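Local atomic coordinates of DNA methyltransferase (Nicotiana tabacum, PDB entry 4ONQ), a protein that probably transfers a methyl group from S-adenosylmethionine to cytosine C5 in DNA, this chain being the catalytic domain of a plant DRM-type de novo methyltransferase. Residues A[33-38]-A[348-352]; A[267-271]-A[283-287]. The protein carries 5 engineered substitutions. One frame throughout, in Å; residues are numbered along the deposited sequence.

Interaction 1: A[33-38]-A[348-352]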
loop_
_atom_site.group_PDB
_atom_site.type_symbol
_atom_site.label_atom_id
_atom_site.label_comp_id
_atom_site.label_asym_id
_atom_site.label_seq_id
_atom_site.Cartn_x
_atom_site.Cartn_y
_atom_site.Cartn_z
ATOM N N GLN A 33 -16.678 -11.586 18.516
ATOM C CA GLN A 33 -16.397 -12.563 17.467
ATOM C C GLN A 33 -15.217 -12.124 16.606
ATOM O O GLN A 33 -14.547 -12.942 15.973
ATOM C CB GLN A 33 -17.637 -12.788 16.591
ATOM C CG GLN A 33 -18.032 -11.602 15.703
ATOM C CD GLN A 33 -18.738 -10.479 16.453
ATOM O OE1 GLN A 33 -18.571 -10.316 17.661
ATOM N NE2 GLN A 33 -19.533 -9.697 15.729
ATOM N N ALA A 34 -14.964 -10.821 16.600
ATOM C CA ALA A 34 -13.906 -10.241 15.787
ATOM C C ALA A 34 -12.520 -10.489 16.378
ATOM O O ALA A 34 -11.510 -10.297 15.705
ATOM C CB ALA A 34 -14.146 -8.749 15.598
ATOM N N VAL A 35 -12.474 -10.921 17.636
ATOM C CA VAL A 35 -11.200 -11.133 18.319
ATOM C C VAL A 35 -10.640 -12.524 18.029
ATOM O O VAL A 35 -10.977 -13.143 17.019
ATOM C CB VAL A 35 -11.327 -10.927 19.848
ATOM C CG1 VAL A 35 -12.078 -12.091 20.485
ATOM C CG2 VAL A 35 -9.957 -10.805 20.477
ATOM N N GLY A 36 -9.777 -13.008 18.918
ATOM C CA GLY A 36 -9.168 -14.315 18.773
ATOM C C GLY A 36 -8.191 -14.373 17.618
ATOM O O GLY A 36 -8.205 -13.510 16.741
ATOM N N PRO A 37 -7.317 -15.387 17.623
ATOM C CA PRO A 37 -6.418 -15.654 16.496
ATOM C C PRO A 37 -7.209 -16.206 15.318
ATOM O O PRO A 37 -8.173 -16.943 15.529
ATOM C CB PRO A 37 -5.481 -16.735 17.045
ATOM C CG PRO A 37 -5.609 -16.652 18.529
ATOM C CD PRO A 37 -7.026 -16.254 18.773
ATOM N N PRO A 38 -6.805 -15.869 14.084
ATOM C CA PRO A 38 -5.624 -15.076 13.739
ATOM C C PRO A 38 -5.915 -13.584 13.735
ATOM O O PRO A 38 -7.071 -13.183 13.889
ATOM C CB PRO A 38 -5.354 -15.509 12.305
ATOM C CG PRO A 38 -6.725 -15.691 11.746
ATOM C CD PRO A 38 -7.552 -16.272 12.878
ATOM N N VAL A 348 -9.805 -20.294 8.077
ATOM C CA VAL A 348 -8.621 -20.270 8.942
ATOM C C VAL A 348 -8.979 -20.095 10.425
ATOM O O VAL A 348 -8.460 -20.817 11.292
ATOM C CB VAL A 348 -7.618 -19.166 8.503
ATOM C CG1 VAL A 348 -6.546 -18.962 9.556
ATOM C CG2 VAL A 348 -6.987 -19.515 7.159
ATOM N N LYS A 349 -9.907 -19.221 10.721
ATOM C CA LYS A 349 -10.265 -18.993 12.086
ATOM C C LYS A 349 -11.004 -20.161 12.646
ATOM O O LYS A 349 -10.829 -20.520 13.783
ATOM C CB LYS A 349 -11.145 -17.783 12.177
ATOM C CG LYS A 349 -11.616 -17.558 13.537
ATOM C CD LYS A 349 -11.842 -16.130 13.803
ATOM C CE LYS A 349 -13.226 -15.743 13.488
ATOM N NZ LYS A 349 -13.594 -14.473 14.159
ATOM N N SER A 350 -11.853 -20.744 11.835
ATOM C CA SER A 350 -12.536 -21.970 12.221
ATOM C C SER A 350 -11.522 -23.036 12.607
ATOM O O SER A 350 -11.514 -23.516 13.742
ATOM C CB SER A 350 -13.412 -22.475 11.073
ATOM O OG SER A 350 -13.698 -23.857 11.215
ATOM N N ILE A 351 -10.664 -23.387 11.653
ATOM C CA ILE A 351 -9.646 -24.419 11.839
ATOM C C ILE A 351 -8.812 -24.208 13.101
ATOM O O ILE A 351 -8.544 -25.156 13.844
ATOM C CB ILE A 351 -8.703 -24.496 10.615
ATOM C CG1 ILE A 351 -9.455 -25.026 9.393
ATOM C CG2 ILE A 351 -7.504 -25.382 10.908
ATOM C CD1 ILE A 351 -8.684 -24.890 8.093
ATOM N N MET A 352 -8.419 -22.965 13.357
ATOM C CA MET A 352 -7.497 -22.697 14.461
ATOM C C MET A 352 -8.074 -22.887 15.872
ATOM O O MET A 352 -7.322 -22.974 16.838
ATOM C CB MET A 352 -6.826 -21.328 14.296
ATOM C CG MET A 352 -5.849 -21.304 13.130
ATOM S SD MET A 352 -4.929 -19.773 12.905
ATOM C CE MET A 352 -4.110 -19.633 14.490
#
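The puckered rings of Pro37 and Pro38, rather than any stacked flat groups, meet Val348, Lys349 and Met352 of the helix through their rim carbons, Pro37 through CB and Pro38 through CG, CD and CB. Pro38 turns CG to Val348 CG1, at 3.9 Å. Its CD rests on the helix backbone, 3.9 Å from Lys349 CA, and the ring lies at about a right angle to the lysine chain. Its CB, at 4.3 Å from Met352 SD, and CB of Pro37, at 4.1 Å from Met352 CE, share the thioether end of the methionine, whose methyl is bent round at the last torsion (chi3 58°). The peptide bond before Pro38 is cis, so the two rings follow one another through a tight bend.

Lys349 reaches across to the far end of the loop segment. With CG anti to the backbone N (chi1 176°), the chain passes the Pro37 carbonyl, CG 4.0 Å from Pro37 O; the bend at chi3 (91°) then directs CE and NZ toward Gln33. Its NZ ends 2.6 Å from Gln33 O, and the ammonium group also makes a cation-pi contact with Tyr61. Cutting this side chain back to an alanine would probably leave the Tyr61 ring without its cation and open a gap beside the Pro37 carbonyl.

The contact thus lays the loop entering strand 39-45 against the C-terminal part of helix 337-352. Asn85 ND2 donates hydrogen bonds to the carbonyl oxygens of Ala34 and Pro38 on the loop side, while Val348 and Ile351 pack on Leu297 of helix 294-304.

Interaction 2: A[267-271]-A[283-287]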
loop_
_atom_site.group_PDB
_atom_site.type_symbol
_atom_site.label_atom_id
_atom_site.label_comp_id
_atom_site.label_asym_id
_atom_site.label_seq_id
_atom_site.Cartn_x
_atom_site.Cartn_y
_atom_site.Cartn_z
ATOM N N ARG A 267 4.904 -12.789 -8.382
ATOM C CA ARG A 267 5.473 -13.923 -7.655
ATOM C C ARG A 267 6.995 -13.951 -7.741
ATOM O O ARG A 267 7.685 -14.104 -6.732
ATOM C CB ARG A 267 4.899 -15.252 -8.165
ATOM C CG ARG A 267 3.453 -15.506 -7.759
ATOM C CD ARG A 267 3.057 -16.966 -7.967
ATOM N NE ARG A 267 3.303 -17.426 -9.333
ATOM C CZ ARG A 267 2.410 -17.370 -10.316
ATOM N NH1 ARG A 267 2.726 -17.814 -11.524
ATOM N NH2 ARG A 267 1.202 -16.872 -10.094
ATOM N N ASP A 268 7.513 -13.792 -8.953
ATOM C CA ASP A 268 8.953 -13.753 -9.173
ATOM C C ASP A 268 9.625 -12.571 -8.467
ATOM O O ASP A 268 10.744 -12.698 -7.951
ATOM C CB ASP A 268 9.259 -13.722 -10.669
ATOM C CG ASP A 268 8.883 -15.010 -11.361
ATOM O OD1 ASP A 268 8.857 -16.056 -10.674
ATOM O OD2 ASP A 268 8.615 -14.981 -12.583
ATOM N N ILE A 269 8.949 -11.425 -8.457
ATOM C CA ILE A 269 9.473 -10.260 -7.752
ATOM C C ILE A 269 9.650 -10.583 -6.268
ATOM O O ILE A 269 10.698 -10.294 -5.654
ATOM C CB ILE A 269 8.545 -9.031 -7.928
ATOM C CG1 ILE A 269 8.779 -8.379 -9.290
ATOM C CG2 ILE A 269 8.783 -8.010 -6.837
ATOM C CD1 ILE A 269 7.648 -7.477 -9.731
ATOM N N VAL A 270 8.623 -11.213 -5.705
ATOM C CA VAL A 270 8.618 -11.517 -4.280
ATOM C C VAL A 270 9.640 -12.603 -3.940
ATOM O O VAL A 270 10.310 -12.523 -2.917
ATOM C CB VAL A 270 7.206 -11.895 -3.784
ATOM C CG1 VAL A 270 7.248 -12.372 -2.337
ATOM C CG2 VAL A 270 6.263 -10.709 -3.930
ATOM N N ARG A 271 9.769 -13.597 -4.812
ATOM C CA ARG A 271 10.756 -14.663 -4.643
ATOM C C ARG A 271 12.180 -14.099 -4.652
ATOM O O ARG A 271 13.000 -14.420 -3.775
ATOM C CB ARG A 271 10.589 -15.716 -5.744
ATOM C CG ARG A 271 11.660 -16.809 -5.757
ATOM C CD ARG A 271 11.607 -17.686 -4.504
ATOM N NE ARG A 271 10.311 -18.345 -4.333
ATOM C CZ ARG A 271 9.991 -19.119 -3.298
ATOM N NH1 ARG A 271 10.874 -19.338 -2.328
ATOM N NH2 ARG A 271 8.787 -19.671 -3.230
ATOM N N LEU A 283 8.872 -19.529 1.985
ATOM C CA LEU A 283 7.923 -18.821 1.190
ATOM C C LEU A 283 7.171 -19.784 0.289
ATOM O O LEU A 283 7.737 -20.479 -0.477
ATOM C CB LEU A 283 8.652 -17.744 0.410
ATOM C CG LEU A 283 7.896 -17.079 -0.701
ATOM C CD1 LEU A 283 6.699 -16.298 -0.224
ATOM C CD2 LEU A 283 8.778 -16.258 -1.595
ATOM N N ILE A 284 5.863 -19.808 0.388
ATOM C CA ILE A 284 5.097 -20.727 -0.417
ATOM C C ILE A 284 4.096 -20.034 -1.300
ATOM O O ILE A 284 3.241 -19.349 -0.824
ATOM C CB ILE A 284 4.358 -21.708 0.467
ATOM C CG1 ILE A 284 5.352 -22.455 1.303
ATOM C CG2 ILE A 284 3.614 -22.712 -0.359
ATOM C CD1 ILE A 284 4.720 -23.439 2.226
ATOM N N HIS A 285 4.181 -20.259 -2.597
ATOM C CA HIS A 285 3.300 -19.577 -3.544
ATOM C C HIS A 285 2.148 -20.433 -4.065
ATOM O O HIS A 285 2.319 -21.608 -4.391
ATOM C CB HIS A 285 4.093 -18.999 -4.721
ATOM C CG HIS A 285 4.542 -17.583 -4.513
ATOM N ND1 HIS A 285 3.668 -16.564 -4.202
ATOM C CD2 HIS A 285 5.771 -17.019 -4.579
ATOM C CE1 HIS A 285 4.339 -15.432 -4.081
ATOM N NE2 HIS A 285 5.617 -15.680 -4.308
ATOM N N PHE A 286 0.969 -19.822 -4.127
ATOM C CA PHE A 286 -0.174 -20.403 -4.814
ATOM C C PHE A 286 -0.640 -19.396 -5.841
ATOM O O PHE A 286 -0.517 -18.188 -5.633
ATOM C CB PHE A 286 -1.309 -20.696 -3.840
ATOM C CG PHE A 286 -1.054 -21.869 -2.949
ATOM C CD1 PHE A 286 -1.327 -23.154 -3.384
ATOM C CD2 PHE A 286 -0.554 -21.689 -1.672
ATOM C CE1 PHE A 286 -1.096 -24.242 -2.566
ATOM C CE2 PHE A 286 -0.326 -22.771 -0.846
ATOM C CZ PHE A 286 -0.595 -24.049 -1.294
ATOM N N ASN A 287 -1.182 -19.889 -6.946
ATOM C CA ASN A 287 -1.579 -19.016 -8.040
ATOM C C ASN A 287 -2.992 -18.472 -7.891
ATOM O O ASN A 287 -3.250 -17.310 -8.204
ATOM C CB ASN A 287 -1.404 -19.728 -9.378
ATOM C CG ASN A 287 0.042 -20.090 -9.652
ATOM O OD1 ASN A 287 0.916 -19.884 -8.806
ATOM N ND2 ASN A 287 0.303 -20.637 -10.835
HETATM O O HOH W 1 11.276 -20.760 0.605
#
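This contact belongs to a beta-alpha-beta crossover of the Rossmann-like methyltransferase fold: helix 264-276 lies back over strand 282-286, the outermost strand on its side of the sheet. The short helix and strand segments run almost exactly antiparallel, with axes 10.3 Å apart at closest approach. The His285 ring lies between them. Arg267 CG sits over its centre in a CH-pi contact, 3.8 Å from the centroid, and Leu283 CD1 approaches the opposite face, offset toward the rim. Val270 CB comes up at the ring edge near NE2, while ND1 is hydrogen-bonded to Ser259 O on the neighbouring strand, which fixes the rotation of the imidazole. Val270 also brings CG1 to 4.2 Å from Leu283 CD2; its side chain is about 7 Å from the bound sinefungin, so the contact lies near the ligand pocket.

Beyond the histidine, the Arg267 guanidinium stacks on the amide of Asn287, their planes only 13° apart and Asn287 OD1 3.3 Å from Arg267 CZ. Its NH2 is hydrogen-bonded to Glu261 O, outside the two segments; Asn287 OD1, though near, lies at too poor an angle for a bond.

At the other end, Arg271 sends CG opposite its backbone N (chi1 174°), and bends at the next two torsions bring the guanidinium over Leu283, whose CD2 lies 3.5 Å from Arg271 CZ. Arg271 NH2 donates to Leu283 O at 3.1 Å, with an N-H...O angle of 150°, from above the carbonyl plane. A water at the guanidinium edge completes the bridge, accepting from Arg271 NH1 and, at 3.0 Å, from Leu283 N.

How the interactions relate
Interaction 2 is nested along the chain inside the long loop closed by interaction 1, which joins residues more than 300 positions apart. Their centres are 25 Å apart and their nearest atoms about 11 Å, so they do not touch. Both lie in the DRM-type methyltransferase domain and adjoin one mixed sheet: loop 33-38 leads into its strand 39-45, while interaction 2 includes the outer strand 282-286, with strands 309-312, 231-236 and 254-260 between. Helix 294-304 is common ground, receiving Val348 by Leu297 and Phe286 by Leu300. Interaction 1 therefore brings the loop before strand 39-45 against the end of the last helix, while interaction 2 completes a crossover unit near the sinefungin pocket.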